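Local coordinates for metallo-carboxypeptidase (Pseudomonas aeruginosa, PDB 4A39), which is a zinc-dependent carboxypeptidase of the M14 family, related to the cytosolic carboxypeptidases, and probably removes residues from the C-terminal ends of its substrates, at residues His79-Ser82 against Gly83-Ala86; Val217-Met220 against Asn221-Gly224; His227-Leu230 against Arg231-Ala234. All blocks are in the same frame, centred on the assembly; numbering follows the deposited sequence.

Contact 1 (His79-Ser82 against Gly83-Ala86); sequences HAWS and GYQA
Trp81 and Tyr84 are the ends of a type II beta turn, with their CA atoms 5.2 Å apart and Ser82 and Gly83 at the corners. The turn is closed by one backbone hydrogen bond, from Tyr84 N to Trp81 O at 3.1 Å. Gly83 has a phi of 85°, and a side chain there would run into the carbonyl oxygen of Ser82, so the second corner suits glycine. The two aromatic side chains leave the turn side by side and point the same way. They form an offset edge-to-face pair with planes at 69°, the indole edge directed at the phenol ring. The six-membered ring of Trp81 leads, and its CE3 lies 3.9 Å from CD2 of Tyr84. CG of Tyr84 stands anti to the backbone N (chi1 171°), which brings the ring beside the indole, where it meets the indole's edge. CB of Tyr84 sits over the end of the 3-10 segment, 3.8 Å from Ala80 O. Outside the turn, Tyr122 meets both rings, and its backbone O takes a hydrogen bond from Tyr84 OH. Trp81 NE1 is bonded to Ser75 OG and Ala72 O. Both aromatic side chains thus have polar partners in the N-terminal domain. Water 1 gives one hydrogen bond to Trp81 O, at 2.8 Å, and another to Tyr84 O. Trp81 O therefore takes both the N-H of Tyr84 and a water proton, and the water joins the carbonyl oxygens at the two ends of the turn.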
ATOM      1  N   HIS A  79      14.942  -4.949 -11.422  1.00  9.54           N
ATOM      2  CA  HIS A  79      15.246  -6.350 -11.150  1.00 10.44           C
ATOM      3  C   HIS A  79      13.999  -7.078 -10.657  1.00  9.44           C
ATOM      4  O   HIS A  79      13.949  -8.306 -10.654  1.00 12.29           O
ATOM      5  CB  HIS A  79      16.373  -6.477 -10.118  1.00 11.59           C
ATOM      6  CG  HIS A  79      16.766  -7.895  -9.828  1.00 15.81           C
ATOM      7  ND1 HIS A  79      15.989  -8.743  -9.068  1.00 17.63           N
ATOM      8  CD2 HIS A  79      17.834  -8.623 -10.230  1.00 17.22           C
ATOM      9  CE1 HIS A  79      16.561  -9.933  -9.015  1.00 17.92           C
ATOM     10  NE2 HIS A  79      17.681  -9.887  -9.712  1.00 19.11           N
ATOM     11  N   ALA A  80      12.980  -6.318 -10.267  1.00  6.97           N
ATOM     12  CA  ALA A  80      11.747  -6.918  -9.761  1.00  7.26           C
ATOM     13  C   ALA A  80      10.789  -7.391 -10.850  1.00  7.18           C
ATOM     14  O   ALA A  80       9.748  -7.976 -10.543  1.00  9.75           O
ATOM     15  CB  ALA A  80      11.030  -5.936  -8.840  1.00  5.30           C
ATOM     16  N   TRP A  81      11.122  -7.145 -12.115  1.00  7.39           N
ATOM     17  CA  TRP A  81      10.238  -7.562 -13.205  1.00  6.78           C
ATOM     18  C   TRP A  81      10.265  -9.066 -13.426  1.00  6.59           C
ATOM     19  O   TRP A  81       9.291  -9.647 -13.906  1.00  6.50           O
ATOM     20  CB  TRP A  81      10.605  -6.854 -14.513  1.00  5.69           C
ATOM     21  CG  TRP A  81      10.358  -5.369 -14.511  1.00  5.78           C
ATOM     22  CD1 TRP A  81      11.288  -4.385 -14.695  1.00  6.71           C
ATOM     23  CD2 TRP A  81       9.096  -4.703 -14.345  1.00  5.73           C
ATOM     24  NE1 TRP A  81      10.687  -3.148 -14.654  1.00  5.33           N
ATOM     25  CE2 TRP A  81       9.344  -3.312 -14.441  1.00  4.79           C
ATOM     26  CE3 TRP A  81       7.782  -5.143 -14.125  1.00  5.73           C
ATOM     27  CZ2 TRP A  81       8.325  -2.356 -14.325  1.00  6.01           C
ATOM     28  CZ3 TRP A  81       6.768  -4.189 -14.008  1.00  3.83           C
ATOM     29  CH2 TRP A  81       7.049  -2.811 -14.109  1.00  4.88           C
ATOM     30  N   SER A  82      11.382  -9.696 -13.086  1.00  7.39           N
ATOM     31  CA  SER A  82      11.504 -11.137 -13.244  1.00  9.60           C
ATOM     32  C   SER A  82      10.501 -11.830 -12.320  1.00  9.39           C
ATOM     33  O   SER A  82      10.464 -11.564 -11.119  1.00  8.96           O
ATOM     34  CB  SER A  82      12.929 -11.587 -12.908  1.00 12.17           C
ATOM     35  OG  SER A  82      13.060 -12.992 -13.028  1.00 19.36           O
ATOM     36  N   GLY A  83       9.677 -12.702 -12.894  1.00  7.82           N
ATOM     37  CA  GLY A  83       8.690 -13.418 -12.108  1.00  7.44           C
ATOM     38  C   GLY A  83       7.389 -12.664 -11.900  1.00  7.75           C
ATOM     39  O   GLY A  83       6.457 -13.177 -11.275  1.00 11.52           O
ATOM     40  N   TYR A  84       7.321 -11.443 -12.415  1.00  6.44           N
ATOM     41  CA  TYR A  84       6.119 -10.629 -12.272  1.00  5.43           C
ATOM     42  C   TYR A  84       5.155 -10.821 -13.438  1.00  4.39           C
ATOM     43  O   TYR A  84       5.558 -10.805 -14.602  1.00  7.14           O
ATOM     44  CB  TYR A  84       6.477  -9.143 -12.171  1.00  5.03           C
ATOM     45  CG  TYR A  84       5.258  -8.253 -12.246  1.00  5.34           C
ATOM     46  CD1 TYR A  84       4.422  -8.087 -11.144  1.00  4.21           C
ATOM     47  CD2 TYR A  84       4.883  -7.662 -13.452  1.00  5.05           C
ATOM     48  CE1 TYR A  84       3.227  -7.361 -11.245  1.00  3.80           C
ATOM     49  CE2 TYR A  84       3.699  -6.939 -13.565  1.00  4.00           C
ATOM     50  CZ  TYR A  84       2.875  -6.797 -12.463  1.00  2.74           C
ATOM     51  OH  TYR A  84       1.691  -6.114 -12.597  1.00  5.30           O
ATOM     52  N   GLN A  85       3.878 -10.993 -13.110  1.00  5.28           N
ATOM     53  CA  GLN A  85       2.832 -11.163 -14.112  1.00  4.20           C
ATOM     54  C   GLN A  85       1.892  -9.963 -14.020  1.00  4.71           C
ATOM     55  O   GLN A  85       1.374  -9.663 -12.946  1.00  4.72           O
ATOM     56  CB  GLN A  85       2.036 -12.447 -13.847  1.00  6.68           C
ATOM     57  CG  GLN A  85       2.872 -13.724 -13.774  1.00 10.26           C
ATOM     58  CD  GLN A  85       3.671 -13.986 -15.037  1.00 12.54           C
ATOM     59  OE1 GLN A  85       4.882 -13.749 -15.086  1.00 14.15           O
ATOM     60  NE2 GLN A  85       2.996 -14.468 -16.069  1.00 10.96           N
ATOM     61  N   ALA A  86       1.684  -9.279 -15.144  1.00  4.40           N
ATOM     62  CA  ALA A  86       0.806  -8.111 -15.193  1.00  4.83           C
ATOM     63  C   ALA A  86      -0.639  -8.475 -14.866  1.00  5.54           C
ATOM     64  O   ALA A  86      -1.062  -9.609 -15.077  1.00  4.97           O
ATOM     65  CB  ALA A  86       0.870  -7.471 -16.574  1.00  6.21           C
TER
HETATM   66  O   HOH W   1       7.862 -10.975 -15.979  1.00  6.43           O

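Contact 2 (Val217-Met220 against Asn221-Gly224); sequences VPNM and NPDG
The backbone runs from Asn219 and Met220 straight into Asn221 and then into helix 222-226, with Met220 CA and Asn221 CA 3.8 Å apart. This link follows the end of strand 212-217. Two asparagine side chains organise the entry to the helix. The first is Asn219. Its OD1 accepts a hydrogen bond from Asn221 N at 2.9 Å, with an N-H...O angle of 144°. The N-H comes from above the plane of the amide, 36° out of it. With CG anti to the backbone N (chi1 -167°), the amide of Asn219 is carried forward along the chain to the helix start. The same OD1 of Asn219 also lies 3.6 Å from CD of Pro222, the first residue of the helix. ND2 of Asn219 is hydrogen-bonded to Glu187 and makes a weak bond to water 2, which can donate to Asn221 O. The second is Asn221, the N-cap residue. Its OD1 accepts from Gly224 N at 3.0 Å, again from above the amide plane. ND2 at the other end of this amide is held by Gln179 O. Met220 takes a different course: its side chain, bent at chi2 and chi3, packs on Val257 of helix 252-264. Pro222 CD lies 3.7 Å from Met220 C. Pro222 has no N-H to offer, which suits the first turn of a helix. Gln179 immediately precedes the zinc ligand His180, and the side chains of Asn221 and His180 are about 6 Å apart. The N-cap amide therefore ties the start of the helix to the backbone beside the zinc site, with both of its polar atoms satisfied.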
ATOM      1  N   VAL A 217      -5.161   6.439   8.761  1.00  5.47           N
ATOM      2  CA  VAL A 217      -4.987   7.338   7.622  1.00  6.64           C
ATOM      3  C   VAL A 217      -5.018   6.443   6.386  1.00  6.86           C
ATOM      4  O   VAL A 217      -4.003   5.866   6.009  1.00  7.21           O
ATOM      5  CB  VAL A 217      -3.634   8.083   7.653  1.00  6.41           C
ATOM      6  CG1 VAL A 217      -3.485   8.923   6.389  1.00  9.03           C
ATOM      7  CG2 VAL A 217      -3.553   8.985   8.885  1.00  8.49           C
ATOM      8  N   PRO A 218      -6.195   6.308   5.747  1.00  6.57           N
ATOM      9  CA  PRO A 218      -6.390   5.481   4.550  1.00  6.54           C
ATOM     10  C   PRO A 218      -5.450   5.749   3.377  1.00  5.91           C
ATOM     11  O   PRO A 218      -5.074   4.817   2.659  1.00  5.33           O
ATOM     12  CB  PRO A 218      -7.848   5.739   4.188  1.00  7.05           C
ATOM     13  CG  PRO A 218      -8.479   5.940   5.530  1.00  8.37           C
ATOM     14  CD  PRO A 218      -7.484   6.847   6.215  1.00  7.53           C
ATOM     15  N   ASN A 219      -5.093   7.012   3.154  1.00  5.38           N
ATOM     16  CA  ASN A 219      -4.174   7.331   2.062  1.00  5.12           C
ATOM     17  C   ASN A 219      -3.324   8.565   2.341  1.00  5.20           C
ATOM     18  O   ASN A 219      -3.828   9.687   2.463  1.00  6.19           O
ATOM     19  CB  ASN A 219      -4.928   7.498   0.741  1.00  5.67           C
ATOM     20  CG  ASN A 219      -3.993   7.509  -0.453  1.00  4.81           C
ATOM     21  OD1 ASN A 219      -3.264   8.475  -0.676  1.00  5.67           O
ATOM     22  ND2 ASN A 219      -3.991   6.418  -1.216  1.00  5.32           N
ATOM     23  N   MET A 220      -2.019   8.333   2.429  1.00  4.83           N
ATOM     24  CA  MET A 220      -1.032   9.364   2.726  1.00  4.19           C
ATOM     25  C   MET A 220      -0.538  10.183   1.543  1.00  5.37           C
ATOM     26  O   MET A 220       0.212  11.136   1.742  1.00  6.19           O
ATOM     27  CB  MET A 220       0.199   8.730   3.376  1.00  4.21           C
ATOM     28  CG  MET A 220       0.040   8.293   4.822  1.00  4.00           C
ATOM     29  SD  MET A 220      -0.082   9.697   5.938  1.00  6.28           S
ATOM     30  CE  MET A 220       1.559  10.407   5.746  1.00  5.57           C
ATOM     31  N   ASN A 221      -0.940   9.822   0.328  1.00  4.44           N
ATOM     32  CA  ASN A 221      -0.452  10.528  -0.861  1.00  5.78           C
ATOM     33  C   ASN A 221      -1.509  10.568  -1.962  1.00  6.17           C
ATOM     34  O   ASN A 221      -1.342   9.953  -3.017  1.00  5.78           O
ATOM     35  CB  ASN A 221       0.800   9.811  -1.387  1.00  7.16           C
ATOM     36  CG  ASN A 221       1.697  10.709  -2.221  1.00  7.00           C
ATOM     37  OD1 ASN A 221       1.243  11.664  -2.861  1.00  5.51           O
ATOM     38  ND2 ASN A 221       2.986  10.387  -2.236  1.00  6.85           N
ATOM     39  N   PRO A 222      -2.612  11.296  -1.735  1.00  5.65           N
ATOM     40  CA  PRO A 222      -3.671  11.382  -2.745  1.00  6.16           C
ATOM     41  C   PRO A 222      -3.222  11.983  -4.072  1.00  6.69           C
ATOM     42  O   PRO A 222      -3.698  11.563  -5.128  1.00  6.37           O
ATOM     43  CB  PRO A 222      -4.749  12.218  -2.053  1.00  7.23           C
ATOM     44  CG  PRO A 222      -3.968  13.068  -1.099  1.00  6.10           C
ATOM     45  CD  PRO A 222      -2.958  12.086  -0.543  1.00  7.77           C
ATOM     46  N   ASP A 223      -2.314  12.957  -4.029  1.00  6.96           N
ATOM     47  CA  ASP A 223      -1.830  13.576  -5.264  1.00  6.40           C
ATOM     48  C   ASP A 223      -1.099  12.543  -6.116  1.00  5.83           C
ATOM     49  O   ASP A 223      -1.378  12.391  -7.303  1.00  5.05           O
ATOM     50  CB  ASP A 223      -0.871  14.733  -4.971  1.00  6.72           C
ATOM     51  CG  ASP A 223      -1.527  15.870  -4.218  1.00  5.43           C
ATOM     52  OD1 ASP A 223      -2.775  15.905  -4.129  1.00  7.47           O
ATOM     53  OD2 ASP A 223      -0.781  16.742  -3.725  1.00  7.11           O
ATOM     54  N   GLY A 224      -0.154  11.841  -5.502  1.00  4.87           N
ATOM     55  CA  GLY A 224       0.600  10.835  -6.231  1.00  4.76           C
ATOM     56  C   GLY A 224      -0.277   9.726  -6.785  1.00  5.11           C
ATOM     57  O   GLY A 224      -0.090   9.297  -7.918  1.00  5.86           O
TER
HETATM   58  O   HOH W   2      -1.120   7.039  -2.365  1.00  3.28           O

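Contact 3 (His227-Leu230 against Arg231-Ala234); sequences HGNL and RTNA. With GEM ((2-guanidinoethylmercapto)succinic acid), chain D.
Arg231 meets the bound inhibitor, (2-guanidinoethylmercapto)succinic acid, with both terminal nitrogens. Arg231 NH2 gives a nearly straight hydrogen bond to O15 of the inhibitor at 2.7 Å, with an N-H...O angle of 174°. This oxygen lies at the guanidinium edge, in its plane. Arg231 NH1 bonds O13 of the other carboxylate at 3.0 Å, at a more bent angle of 141°. The two carboxylates of the succinate are thus shared out, one to each nitrogen. The side chain bends once, at chi2 (79°), and then runs extended. It comes within about 4 Å of the zinc ion. Asn240 and Arg241 hold the inhibitor as well, and His180, Glu183 and His273 bind the zinc. Arg231 and Arg241, together with the zinc, probably stabilise the carboxylates. The third nitrogen of Arg231, NE, forms a salt bridge with Asp238, which should limit the rotation of the guanidinium. Within the M14 carboxypeptidase fold, this arginine comes from the loop between helix 222-226 and helix 252-264. The backbone of Leu230, just before it, is bonded to Gly182, next to the metal ligand Glu183. Asp43 receives N-H groups from Leu230, Arg231 and Thr232, so one carboxylate gathers three successive backbone amides behind the guanidinium-bearing residue. Further back, Asn229 faces the 231-234 segment. Its CG stands beside its own backbone N, and CB of Asn229 lies 3.8 Å from Thr232 O, so the side chain spans the bend between the two segments. At the far end, Gly228 has a positive phi and closes helix 222-226 with a Schellman motif.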
ATOM      1  N   HIS A 227      -2.344  10.918  -9.818  1.00  5.76           N
ATOM      2  CA  HIS A 227      -1.509  11.139 -10.996  1.00  6.25           C
ATOM      3  C   HIS A 227      -0.784   9.914 -11.526  1.00  7.09           C
ATOM      4  O   HIS A 227      -0.001  10.008 -12.473  1.00  6.22           O
ATOM      5  CB  HIS A 227      -0.505  12.259 -10.727  1.00  8.42           C
ATOM      6  CG  HIS A 227      -1.110  13.625 -10.810  1.00 10.09           C
ATOM      7  ND1 HIS A 227      -1.257  14.446  -9.713  1.00 11.86           N
ATOM      8  CD2 HIS A 227      -1.660  14.288 -11.855  1.00 10.89           C
ATOM      9  CE1 HIS A 227      -1.873  15.557 -10.079  1.00 12.71           C
ATOM     10  NE2 HIS A 227      -2.129  15.486 -11.373  1.00 15.04           N
ATOM     11  N   GLY A 228      -1.052   8.760 -10.928  1.00  6.99           N
ATOM     12  CA  GLY A 228      -0.404   7.545 -11.385  1.00  5.71           C
ATOM     13  C   GLY A 228       1.088   7.496 -11.107  1.00  5.56           C
ATOM     14  O   GLY A 228       1.835   6.867 -11.852  1.00  4.40           O
ATOM     15  N   ASN A 229       1.514   8.167 -10.040  1.00  5.12           N
ATOM     16  CA  ASN A 229       2.917   8.189  -9.627  1.00  5.59           C
ATOM     17  C   ASN A 229       3.239   6.861  -8.954  1.00  5.47           C
ATOM     18  O   ASN A 229       2.336   6.109  -8.585  1.00  5.97           O
ATOM     19  CB  ASN A 229       3.168   9.280  -8.578  1.00  5.49           C
ATOM     20  CG  ASN A 229       3.563  10.620  -9.172  1.00  7.52           C
ATOM     21  OD1 ASN A 229       3.899  11.550  -8.428  1.00  8.36           O
ATOM     22  ND2 ASN A 229       3.530  10.735 -10.493  1.00  3.93           N
ATOM     23  N   LEU A 230       4.527   6.600  -8.761  1.00  6.02           N
ATOM     24  CA  LEU A 230       4.971   5.384  -8.091  1.00  5.79           C
ATOM     25  C   LEU A 230       5.499   5.681  -6.695  1.00  5.62           C
ATOM     26  O   LEU A 230       5.054   5.104  -5.700  1.00  4.99           O
ATOM     27  CB  LEU A 230       6.116   4.713  -8.866  1.00  6.49           C
ATOM     28  CG  LEU A 230       6.956   3.753  -8.002  1.00  4.91           C
ATOM     29  CD1 LEU A 230       6.161   2.476  -7.730  1.00  7.30           C
ATOM     30  CD2 LEU A 230       8.270   3.425  -8.692  1.00  9.59           C
ATOM     31  N   ARG A 231       6.428   6.630  -6.646  1.00  6.62           N
ATOM     32  CA  ARG A 231       7.162   6.940  -5.430  1.00  5.63           C
ATOM     33  C   ARG A 231       6.985   8.255  -4.681  1.00  4.89           C
ATOM     34  O   ARG A 231       6.988   8.272  -3.446  1.00  7.43           O
ATOM     35  CB  ARG A 231       8.645   6.797  -5.774  1.00  5.42           C
ATOM     36  CG  ARG A 231       9.591   6.760  -4.605  1.00  5.00           C
ATOM     37  CD  ARG A 231       9.582   5.394  -3.981  1.00  6.83           C
ATOM     38  NE  ARG A 231      10.427   5.363  -2.798  1.00  7.42           N
ATOM     39  CZ  ARG A 231      10.507   4.336  -1.962  1.00  9.92           C
ATOM     40  NH1 ARG A 231       9.791   3.236  -2.179  1.00 10.45           N
ATOM     41  NH2 ARG A 231      11.289   4.422  -0.895  1.00  7.65           N
ATOM     42  N   THR A 232       6.843   9.350  -5.416  1.00  5.03           N
ATOM     43  CA  THR A 232       6.782  10.665  -4.787  1.00  4.68           C
ATOM     44  C   THR A 232       5.457  11.413  -4.770  1.00  4.81           C
ATOM     45  O   THR A 232       4.523  11.066  -5.488  1.00  5.16           O
ATOM     46  CB  THR A 232       7.840  11.585  -5.429  1.00  5.41           C
ATOM     47  OG1 THR A 232       7.603  11.684  -6.841  1.00  6.01           O
ATOM     48  CG2 THR A 232       9.239  11.023  -5.199  1.00  5.08           C
ATOM     49  N   ASN A 233       5.384  12.440  -3.922  1.00  6.39           N
ATOM     50  CA  ASN A 233       4.184  13.261  -3.853  1.00  6.07           C
ATOM     51  C   ASN A 233       4.313  14.284  -4.979  1.00  7.02           C
ATOM     52  O   ASN A 233       5.263  14.214  -5.765  1.00  6.78           O
ATOM     53  CB  ASN A 233       4.020  13.924  -2.465  1.00  6.38           C
ATOM     54  CG  ASN A 233       4.990  15.081  -2.206  1.00  6.96           C
ATOM     55  OD1 ASN A 233       5.949  15.301  -2.937  1.00  5.28           O
ATOM     56  ND2 ASN A 233       4.735  15.816  -1.123  1.00  5.72           N
ATOM     57  N   ALA A 234       3.369  15.213  -5.069  1.00  8.57           N
ATOM     58  CA  ALA A 234       3.381  16.198  -6.148  1.00  7.46           C
ATOM     59  C   ALA A 234       4.650  17.030  -6.255  1.00  8.45           C
ATOM     60  O   ALA A 234       5.070  17.364  -7.363  1.00  9.22           O
ATOM     61  CB  ALA A 234       2.163  17.122  -6.031  1.00  7.47           C
TER
HETATM   62  C8  GEM D1377      10.569   0.964   2.351  1.00 20.65           C
HETATM   63  S7  GEM D1377       9.305   1.058   3.671  1.00 27.79           S
HETATM   64  C6  GEM D1377      10.240   0.358   5.080  1.00 21.99           C
HETATM   65  C5  GEM D1377      11.315  -0.660   4.690  1.00 19.59           C
HETATM   66  N3  GEM D1377      12.444   0.011   4.030  1.00 18.95           N
HETATM   67  C1  GEM D1377      13.638   0.017   4.621  1.00 17.79           C
HETATM   68  N4  GEM D1377      13.788  -0.573   5.804  1.00 18.93           N
HETATM   69  N2  GEM D1377      14.676   0.614   4.044  1.00 18.70           N
HETATM   70  C9  GEM D1377      10.865   2.343   1.758  1.00 19.23           C
HETATM   71  O14 GEM D1377      10.320   3.335   2.291  1.00 16.11           O
HETATM   72  O15 GEM D1377      11.636   2.376   0.776  1.00 18.70           O
HETATM   73  C10 GEM D1377      10.145  -0.016   1.256  1.00 17.72           C
HETATM   74  C11 GEM D1377       8.849   0.422   0.567  1.00 15.49           C
HETATM   75  O12 GEM D1377       7.925  -0.418   0.490  1.00  9.14           O
HETATM   76  O13 GEM D1377       8.817   1.586   0.116  1.00 12.44           O

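The three contacts follow one another along the chain. Contact 1 belongs to the N-terminal domain, in the loop before strand 87-89. Contacts 2 and 3 lie in the zinc carboxypeptidase domain, at the two ends of helix 222-226. Their centres are 10 Å apart and they touch: Gly224 O and Asn229 N probably share a hydrogen bond at 2.9 Å, and Asn221 packs against Asn233. Contact 1 is more distant, with centres 25 Å from contact 2 and 21 Å from contact 3. Its nearest atoms are about 8 Å from contact 3. Asp43 and Ser46, also of the N-terminal domain, reach the 231-234 loop, so both domains meet beside the active site.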